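Local atomic coordinates of cerato-platanin-like protein (Moniliophthora perniciosa, PDB entry 3SUM), a protein that is of unknown function but belongs to the cerato-platanins, small secreted fungal proteins with a double-psi beta-barrel fold that are often implicated in fungus-plant interactions. Residues A[64-76]-A[93-105]. Sequence-based numbering, arbitrary orientation.
Sequences WKLRYKGNHAFVT and LVKNLTTFNGAPE
Y68 lays one ring face over T98: CB of T98 sits 4.0 Å from the ring centroid and 10° off its normal, a CH-pi contact, while CG of K69 covers the opposite face near the rim. With CG anti to the backbone N (chi1 -180°), the ring reaches E105, whose OE1 lies in the ring plane and accepts a bond from Y68 OH at a modelled 2.4 Å, too short to be taken literally. OE1 also takes K69 NZ at 2.8 Å on its syn lone pair, closing a salt bridge, and K69 CD makes a CH-pi contact over F100, 4.0 Å from its ring centroid. N71 ND2 donates to L97 O (2.8 Å, 163° at the hydrogen), the acceptor in the amide plane but the donor above the carbonyl plane, holding the helix exit; its bond to T99 O is modelled shorter than normal, its length less certain. With an alanine here, both carbonyls would probably lose their shared donor and the exit its hold. Deeper in, L97 CD2 meets L66 CD1 at 3.8 Å, and L93 CD1 fits against A73 and V75 CG1. Antiparallel strands 64-68 and 71-76, joined by a type II' turn, thereby pack against helix 91-97, a helix-covered beta-hairpin within the double-psi beta-barrel of cerato-platanins.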
loop_
_atom_site.group_PDB
_atom_site.type_symbol
_atom_site.label_atom_id
_atom_site.label_comp_id
_atom_site.label_asym_id
_atom_site.label_seq_id
_atom_site.Cartn_x
_atom_site.Cartn_y
_atom_site.Cartn_z
ATOM N N TRP A 64 2.565 -0.677 -6.036
ATOM C CA TRP A 64 2.066 -1.935 -6.589
ATOM C C TRP A 64 0.623 -1.777 -7.002
ATOM O O TRP A 64 -0.143 -1.148 -6.318
ATOM C CB TRP A 64 2.131 -3.065 -5.556
ATOM C CG TRP A 64 3.532 -3.524 -5.421
ATOM C CD1 TRP A 64 4.534 -2.826 -4.908
ATOM C CD2 TRP A 64 4.061 -4.785 -5.837
ATOM N NE1 TRP A 64 5.685 -3.545 -4.987
ATOM C CE2 TRP A 64 5.426 -4.751 -5.578
ATOM C CE3 TRP A 64 3.488 -5.950 -6.395
ATOM C CZ2 TRP A 64 6.296 -5.845 -5.838
ATOM C CZ3 TRP A 64 4.363 -7.063 -6.683
ATOM C CH2 TRP A 64 5.748 -6.995 -6.380
ATOM N N LYS A 65 0.297 -2.311 -8.160
ATOM C CA LYS A 65 -1.083 -2.311 -8.555
ATOM C C LYS A 65 -1.701 -3.627 -8.127
ATOM O O LYS A 65 -1.202 -4.708 -8.479
ATOM C CB LYS A 65 -1.162 -2.213 -10.086
ATOM C CG LYS A 65 -2.664 -2.047 -10.429
ATOM C CD LYS A 65 -2.855 -1.860 -11.930
ATOM C CE LYS A 65 -3.251 -3.144 -12.612
ATOM N NZ LYS A 65 -3.783 -2.826 -13.999
ATOM N N LEU A 66 -2.814 -3.583 -7.396
ATOM C CA LEU A 66 -3.427 -4.804 -6.908
ATOM C C LEU A 66 -4.768 -4.927 -7.637
ATOM O O LEU A 66 -5.432 -3.895 -7.883
ATOM C CB LEU A 66 -3.744 -4.700 -5.405
ATOM C CG LEU A 66 -2.630 -4.261 -4.451
ATOM C CD1 LEU A 66 -3.052 -4.323 -2.992
ATOM C CD2 LEU A 66 -1.362 -5.161 -4.767
ATOM N N ARG A 67 -5.158 -6.146 -7.989
ATOM C CA ARG A 67 -6.517 -6.338 -8.553
ATOM C C ARG A 67 -7.276 -7.360 -7.725
ATOM O O ARG A 67 -6.716 -8.393 -7.299
ATOM C CB ARG A 67 -6.473 -6.884 -10.001
ATOM C CG ARG A 67 -5.920 -5.927 -11.067
ATOM C CD ARG A 67 -6.058 -6.631 -12.484
ATOM N NE ARG A 67 -5.884 -5.729 -13.636
ATOM C CZ ARG A 67 -6.824 -4.909 -14.135
ATOM N NH1 ARG A 67 -8.024 -4.812 -13.571
ATOM N NH2 ARG A 67 -6.574 -4.175 -15.221
ATOM N N TYR A 68 -8.535 -7.054 -7.461
ATOM C CA TYR A 68 -9.472 -8.020 -6.928
ATOM C C TYR A 68 -10.713 -7.924 -7.792
ATOM O O TYR A 68 -11.307 -6.824 -7.913
ATOM C CB TYR A 68 -9.831 -7.650 -5.495
ATOM C CG TYR A 68 -10.797 -8.617 -4.888
ATOM C CD1 TYR A 68 -10.323 -9.790 -4.258
ATOM C CD2 TYR A 68 -12.170 -8.311 -4.843
ATOM C CE1 TYR A 68 -11.201 -10.675 -3.660
ATOM C CE2 TYR A 68 -13.064 -9.169 -4.235
ATOM C CZ TYR A 68 -12.587 -10.329 -3.613
ATOM O OH TYR A 68 -13.495 -11.213 -3.017
ATOM N N LYS A 69 -11.105 -9.061 -8.380
ATOM C CA LYS A 69 -12.236 -9.098 -9.282
ATOM C C LYS A 69 -12.103 -7.923 -10.256
ATOM O O LYS A 69 -11.089 -7.862 -10.985
ATOM C CB LYS A 69 -13.538 -9.234 -8.511
ATOM C CG LYS A 69 -13.608 -10.611 -7.775
ATOM C CD LYS A 69 -14.930 -10.743 -7.074
ATOM C CE LYS A 69 -14.990 -12.164 -6.367
ATOM N NZ LYS A 69 -16.340 -12.509 -5.734
ATOM N N GLY A 70 -13.084 -7.039 -10.321
ATOM C CA GLY A 70 -13.021 -5.934 -11.274
ATOM C C GLY A 70 -12.499 -4.625 -10.673
ATOM O O GLY A 70 -12.682 -3.565 -11.268
ATOM N N ASN A 71 -11.895 -4.689 -9.488
ATOM C CA ASN A 71 -11.347 -3.512 -8.798
ATOM C C ASN A 71 -9.829 -3.525 -8.861
ATOM O O ASN A 71 -9.204 -4.583 -8.971
ATOM C CB ASN A 71 -11.744 -3.501 -7.342
ATOM C CG ASN A 71 -13.264 -3.657 -7.147
ATOM O OD1 ASN A 71 -14.055 -3.280 -7.998
ATOM N ND2 ASN A 71 -13.647 -4.245 -6.050
ATOM N N HIS A 72 -9.237 -2.362 -8.738
ATOM C CA HIS A 72 -7.796 -2.306 -8.596
ATOM C C HIS A 72 -7.437 -1.110 -7.736
ATOM O O HIS A 72 -8.270 -0.219 -7.468
ATOM C CB HIS A 72 -7.105 -2.243 -9.965
ATOM C CG HIS A 72 -7.326 -0.950 -10.710
ATOM N ND1 HIS A 72 -8.455 -0.729 -11.489
ATOM C CD2 HIS A 72 -6.555 0.162 -10.838
ATOM C CE1 HIS A 72 -8.371 0.466 -12.053
ATOM N NE2 HIS A 72 -7.236 1.034 -11.662
ATOM N N ALA A 73 -6.214 -1.128 -7.217
ATOM C CA ALA A 73 -5.732 -0.025 -6.455
ATOM C C ALA A 73 -4.237 0.058 -6.594
ATOM O O ALA A 73 -3.577 -0.960 -6.854
ATOM C CB ALA A 73 -6.124 -0.195 -4.921
ATOM N N PHE A 74 -3.708 1.241 -6.352
ATOM C CA PHE A 74 -2.293 1.412 -6.329
ATOM C C PHE A 74 -1.832 1.668 -4.911
ATOM O O PHE A 74 -2.336 2.545 -4.212
ATOM C CB PHE A 74 -1.866 2.594 -7.242
ATOM C CG PHE A 74 -2.147 2.343 -8.676
ATOM C CD1 PHE A 74 -1.271 1.574 -9.478
ATOM C CD2 PHE A 74 -3.286 2.946 -9.280
ATOM C CE1 PHE A 74 -1.503 1.402 -10.816
ATOM C CE2 PHE A 74 -3.516 2.751 -10.653
ATOM C CZ PHE A 74 -2.622 1.958 -11.399
ATOM N N VAL A 75 -0.880 0.850 -4.458
ATOM C CA VAL A 75 -0.526 0.897 -3.061
ATOM C C VAL A 75 0.975 1.100 -2.871
ATOM O O VAL A 75 1.726 0.668 -3.687
ATOM C CB VAL A 75 -0.991 -0.386 -2.319
ATOM C CG1 VAL A 75 -2.510 -0.624 -2.511
ATOM C CG2 VAL A 75 -0.286 -1.661 -2.823
ATOM N N THR A 76 1.376 1.784 -1.758
ATOM C CA THR A 76 2.745 1.975 -1.486
ATOM C C THR A 76 3.120 0.980 -0.426
ATOM O O THR A 76 2.430 0.841 0.581
ATOM C CB THR A 76 2.949 3.395 -0.978
ATOM O OG1 THR A 76 2.444 4.268 -1.989
ATOM C CG2 THR A 76 4.473 3.723 -0.818
ATOM N N LEU A 93 -8.616 1.025 2.224
ATOM C CA LEU A 93 -8.037 0.498 0.976
ATOM C C LEU A 93 -8.585 -0.895 0.676
ATOM O O LEU A 93 -9.052 -1.201 -0.428
ATOM C CB LEU A 93 -6.500 0.484 1.115
ATOM C CG LEU A 93 -5.730 -0.487 0.232
ATOM C CD1 LEU A 93 -5.802 0.067 -1.224
ATOM C CD2 LEU A 93 -4.291 -0.651 0.686
ATOM N N VAL A 94 -8.505 -1.796 1.659
ATOM C CA VAL A 94 -8.877 -3.142 1.453
ATOM C C VAL A 94 -10.345 -3.317 1.247
ATOM O O VAL A 94 -10.791 -4.006 0.309
ATOM C CB VAL A 94 -8.321 -4.076 2.626
ATOM C CG1 VAL A 94 -8.816 -5.488 2.433
ATOM C CG2 VAL A 94 -6.766 -3.994 2.615
ATOM N N LYS A 95 -11.103 -2.546 2.019
ATOM C CA LYS A 95 -12.511 -2.589 1.953
ATOM C C LYS A 95 -12.956 -2.180 0.576
ATOM O O LYS A 95 -13.839 -2.847 -0.023
ATOM C CB LYS A 95 -13.103 -1.630 3.005
ATOM C CG LYS A 95 -14.520 -1.786 3.307
ATOM C CD LYS A 95 -14.977 -0.569 4.253
ATOM C CE LYS A 95 -14.552 -0.805 5.677
ATOM N NZ LYS A 95 -15.380 0.085 6.655
ATOM N N ASN A 96 -12.357 -1.128 0.048
ATOM C CA ASN A 96 -12.736 -0.710 -1.272
ATOM C C ASN A 96 -12.209 -1.640 -2.350
ATOM O O ASN A 96 -12.929 -1.922 -3.303
ATOM C CB ASN A 96 -12.391 0.736 -1.495
ATOM C CG ASN A 96 -13.104 1.642 -0.460
ATOM O OD1 ASN A 96 -14.241 1.343 -0.055
ATOM N ND2 ASN A 96 -12.433 2.673 0.013
ATOM N N LEU A 97 -10.997 -2.173 -2.187
ATOM C CA LEU A 97 -10.466 -3.001 -3.282
ATOM C C LEU A 97 -11.276 -4.296 -3.400
ATOM O O LEU A 97 -11.390 -4.862 -4.501
ATOM C CB LEU A 97 -9.034 -3.409 -2.939
ATOM C CG LEU A 97 -8.283 -4.388 -3.822
ATOM C CD1 LEU A 97 -8.172 -3.949 -5.343
ATOM C CD2 LEU A 97 -6.854 -4.581 -3.155
ATOM N N THR A 98 -11.801 -4.795 -2.275
ATOM C CA THR A 98 -12.259 -6.187 -2.194
ATOM C C THR A 98 -13.736 -6.230 -1.961
ATOM O O THR A 98 -14.283 -7.230 -1.527
ATOM C CB THR A 98 -11.552 -7.012 -1.120
ATOM O OG1 THR A 98 -11.870 -6.459 0.177
ATOM C CG2 THR A 98 -10.058 -7.006 -1.336
ATOM N N THR A 99 -14.397 -5.138 -2.325
ATOM C CA THR A 99 -15.856 -5.110 -2.393
ATOM C C THR A 99 -16.268 -5.407 -3.843
ATOM O O THR A 99 -15.695 -4.857 -4.789
ATOM C CB THR A 99 -16.344 -3.696 -2.036
ATOM O OG1 THR A 99 -16.078 -3.472 -0.644
ATOM C CG2 THR A 99 -17.860 -3.610 -2.271
ATOM N N PHE A 100 -17.239 -6.284 -4.015
ATOM C CA PHE A 100 -17.705 -6.682 -5.319
ATOM C C PHE A 100 -19.235 -6.464 -5.358
ATOM O O PHE A 100 -19.980 -7.104 -4.631
ATOM C CB PHE A 100 -17.381 -8.144 -5.595
ATOM C CG PHE A 100 -17.886 -8.604 -6.967
ATOM C CD1 PHE A 100 -17.324 -8.066 -8.142
ATOM C CD2 PHE A 100 -18.958 -9.484 -7.061
ATOM C CE1 PHE A 100 -17.788 -8.448 -9.389
ATOM C CE2 PHE A 100 -19.412 -9.902 -8.321
ATOM C CZ PHE A 100 -18.826 -9.402 -9.474
ATOM N N ASN A 101 -19.638 -5.499 -6.174
ATOM C CA ASN A 101 -21.043 -5.169 -6.391
ATOM C C ASN A 101 -21.705 -4.999 -5.043
ATOM O O ASN A 101 -22.688 -5.623 -4.773
ATOM C CB ASN A 101 -21.712 -6.269 -7.241
ATOM C CG ASN A 101 -21.204 -6.290 -8.655
ATOM O OD1 ASN A 101 -20.553 -5.356 -9.101
ATOM N ND2 ASN A 101 -21.542 -7.332 -9.401
ATOM N N GLY A 102 -21.094 -4.190 -4.154
ATOM C CA GLY A 102 -21.695 -3.879 -2.874
ATOM C C GLY A 102 -21.349 -4.842 -1.744
ATOM O O GLY A 102 -21.585 -4.541 -0.565
ATOM N N ALA A 103 -20.799 -6.013 -2.049
ATOM C CA ALA A 103 -20.489 -6.935 -0.963
ATOM C C ALA A 103 -19.014 -6.769 -0.543
ATOM O O ALA A 103 -18.134 -6.922 -1.359
ATOM C CB ALA A 103 -20.788 -8.389 -1.380
ATOM N N PRO A 104 -18.760 -6.418 0.719
ATOM C CA PRO A 104 -17.387 -6.203 1.147
ATOM C C PRO A 104 -16.754 -7.521 1.438
ATOM O O PRO A 104 -16.444 -7.811 2.576
ATOM C CB PRO A 104 -17.544 -5.351 2.454
ATOM C CG PRO A 104 -19.023 -4.759 2.369
ATOM C CD PRO A 104 -19.748 -5.950 1.730
ATOM N N GLU A 105 -16.555 -8.332 0.412
ATOM C CA GLU A 105 -16.045 -9.688 0.618
ATOM C C GLU A 105 -14.781 -9.783 1.437
ATOM O O GLU A 105 -14.688 -10.577 2.385
ATOM C CB GLU A 105 -15.826 -10.316 -0.762
ATOM C CG GLU A 105 -17.153 -10.334 -1.593
ATOM C CD GLU A 105 -16.965 -10.877 -2.976
ATOM O OE1 GLU A 105 -15.813 -10.884 -3.477
ATOM O OE2 GLU A 105 -17.951 -11.313 -3.549
#